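Long-range contact in cytochrome P450 268A2 Cyp268A2 (PDB 6BLD), which belongs to the cytochrome P450 family and binds heme within the mostly helical fold of these proteins: residues 43-48 against 59-64. Numbering follows the deposited sequence.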
loop_
_atom_site.group_PDB
_atom_site.type_symbol
_atom_site.label_atom_id
_atom_site.label_comp_id
_atom_site.label_asym_id
_atom_site.label_seq_id
_atom_site.Cartn_x
_atom_site.Cartn_y
_atom_site.Cartn_z
ATOM N N SER A 43 23.277 -0.012 -1.003
ATOM C CA SER A 43 24.034 1.226 -1.096
ATOM C C SER A 43 23.553 2.217 -0.045
ATOM O O SER A 43 22.412 2.160 0.421
ATOM C CB SER A 43 23.917 1.846 -2.495
ATOM O OG SER A 43 22.558 1.998 -2.871
ATOM N N TRP A 44 24.444 3.141 0.309
ATOM C CA TRP A 44 24.200 4.144 1.340
ATOM C C TRP A 44 23.853 5.476 0.685
ATOM O O TRP A 44 24.552 5.923 -0.232
ATOM C CB TRP A 44 25.432 4.289 2.237
ATOM C CG TRP A 44 25.289 5.264 3.371
ATOM C CD1 TRP A 44 25.891 6.485 3.481
ATOM C CD2 TRP A 44 24.513 5.091 4.563
ATOM N NE1 TRP A 44 25.532 7.085 4.663
ATOM C CE2 TRP A 44 24.686 6.252 5.345
ATOM C CE3 TRP A 44 23.683 4.073 5.042
ATOM C CZ2 TRP A 44 24.060 6.420 6.580
ATOM C CZ3 TRP A 44 23.063 4.242 6.268
ATOM C CH2 TRP A 44 23.256 5.406 7.022
ATOM N N HIS A 45 22.787 6.107 1.158
ATOM C CA HIS A 45 22.253 7.319 0.557
ATOM C C HIS A 45 21.900 8.313 1.651
ATOM O O HIS A 45 21.644 7.922 2.794
ATOM C CB HIS A 45 21.010 7.015 -0.292
ATOM C CG HIS A 45 21.275 6.100 -1.445
ATOM N ND1 HIS A 45 21.385 6.552 -2.742
ATOM C CD2 HIS A 45 21.455 4.760 -1.497
ATOM C CE1 HIS A 45 21.622 5.528 -3.544
ATOM N NE2 HIS A 45 21.670 4.429 -2.812
ATOM N N PRO A 46 21.886 9.607 1.334
ATOM C CA PRO A 46 21.429 10.612 2.303
ATOM C C PRO A 46 19.921 10.555 2.474
ATOM O O PRO A 46 19.218 9.979 1.631
ATOM C CB PRO A 46 21.869 11.939 1.665
ATOM C CG PRO A 46 21.917 11.648 0.207
ATOM C CD PRO A 46 22.384 10.225 0.092
ATOM N N PRO A 47 19.384 11.139 3.546
ATOM C CA PRO A 47 17.935 11.069 3.782
ATOM C C PRO A 47 17.145 11.767 2.684
ATOM O O PRO A 47 17.676 12.529 1.875
ATOM C CB PRO A 47 17.756 11.773 5.133
ATOM C CG PRO A 47 19.108 11.735 5.773
ATOM C CD PRO A 47 20.086 11.825 4.645
ATOM N N VAL A 48 15.838 11.487 2.670
ATOM C CA VAL A 48 14.948 12.090 1.682
ATOM C C VAL A 48 15.007 13.606 1.798
ATOM O O VAL A 48 14.832 14.171 2.884
ATOM C CB VAL A 48 13.514 11.570 1.869
ATOM C CG1 VAL A 48 12.541 12.358 1.004
ATOM C CG2 VAL A 48 13.440 10.088 1.546
ATOM N N PRO A 59 21.493 10.210 9.470
ATOM C CA PRO A 59 22.633 10.316 8.549
ATOM C C PRO A 59 22.345 9.778 7.166
ATOM O O PRO A 59 23.076 10.113 6.225
ATOM C CB PRO A 59 23.723 9.493 9.248
ATOM C CG PRO A 59 22.959 8.456 9.998
ATOM C CD PRO A 59 21.637 9.076 10.400
ATOM N N GLY A 60 21.316 8.973 7.013
ATOM C CA GLY A 60 20.977 8.425 5.723
ATOM C C GLY A 60 20.243 7.105 5.886
ATOM O O GLY A 60 19.578 6.875 6.895
ATOM N N PHE A 61 20.385 6.258 4.870
ATOM C CA PHE A 61 19.713 4.967 4.854
ATOM C C PHE A 61 20.433 4.042 3.885
ATOM O O PHE A 61 21.170 4.487 3.002
ATOM C CB PHE A 61 18.237 5.106 4.461
ATOM C CG PHE A 61 18.024 5.540 3.036
ATOM C CD1 PHE A 61 17.981 6.885 2.707
ATOM C CD2 PHE A 61 17.866 4.604 2.024
ATOM C CE1 PHE A 61 17.787 7.287 1.397
ATOM C CE2 PHE A 61 17.672 5.001 0.715
ATOM C CZ PHE A 61 17.634 6.344 0.402
ATOM N N TRP A 62 20.200 2.745 4.064
ATOM C CA TRP A 62 20.690 1.718 3.156
ATOM C C TRP A 62 19.601 1.384 2.146
ATOM O O TRP A 62 18.466 1.082 2.527
ATOM C CB TRP A 62 21.097 0.458 3.920
ATOM C CG TRP A 62 22.379 0.584 4.683
ATOM C CD1 TRP A 62 22.517 0.771 6.028
ATOM C CD2 TRP A 62 23.705 0.519 4.148
ATOM N NE1 TRP A 62 23.849 0.830 6.362
ATOM C CE2 TRP A 62 24.599 0.678 5.226
ATOM C CE3 TRP A 62 24.225 0.345 2.862
ATOM C CZ2 TRP A 62 25.981 0.668 5.057
ATOM C CZ3 TRP A 62 25.598 0.335 2.696
ATOM C CH2 TRP A 62 26.460 0.495 3.787
ATOM N N ALA A 63 19.947 1.434 0.863
ATOM C CA ALA A 63 19.003 1.129 -0.205
ATOM C C ALA A 63 19.078 -0.355 -0.537
ATOM O O ALA A 63 20.142 -0.861 -0.909
ATOM C CB ALA A 63 19.294 1.977 -1.443
ATOM N N VAL A 64 17.951 -1.050 -0.402
ATOM C CA VAL A 64 17.850 -2.479 -0.683
ATOM C C VAL A 64 17.013 -2.636 -1.945
ATOM O O VAL A 64 15.799 -2.396 -1.931
ATOM C CB VAL A 64 17.233 -3.250 0.491
ATOM C CG1 VAL A 64 17.113 -4.723 0.146
ATOM C CG2 VAL A 64 18.065 -3.057 1.743
HETATM O O HOH W 1 21.285 -0.207 -3.692
#
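W44 and W62 meet on one face of an antiparallel strand pair, as partners of a non-hydrogen-bonded bridge. The benzo edge of W44 points at the face of W62, a T-shaped pair with planes at 61° and W44 CZ3 3.5 Å from W62 NE1. The chi1 of W44, -178°, turns its ring away from its own N and swings the indole across strand 61-64. One indole face lies over the G60-F61 peptide, with W44 CH2 3.6 Å from G60 C. P59 packs beside W44 CZ2.

On the other face, H45 CB sits over the F61 ring, 3.9 Å from its centroid, in a CH-pi contact. P46 O approaches the edge of the same ring, 3.1 Å from F61 CE1. S43 OG shares a 2.6 Å hydrogen bond with H45 NE2, in the plane of the imidazole. A water lies within hydrogen-bonding distance of S43 OG and A63 O.

Four backbone bonds join S43 with A63 and H45 with F61. A63 N to S43 O is short and nearly straight, at 2.6 Å and 173°. G60 brings its CA to 3.0 Å from H45 O, so the two chains pass very close here.

E330 accepts a hydrogen bond from W62 NE1, and R9 makes a cation-pi contact with W44. Strand 42-45 is one edge of the five-stranded mixed sheet; 61-64 lies next to it and pairs in parallel with 331-335. The paired amides thus set the register, while W44 and E330 together restrict the rotation of the W62 indole.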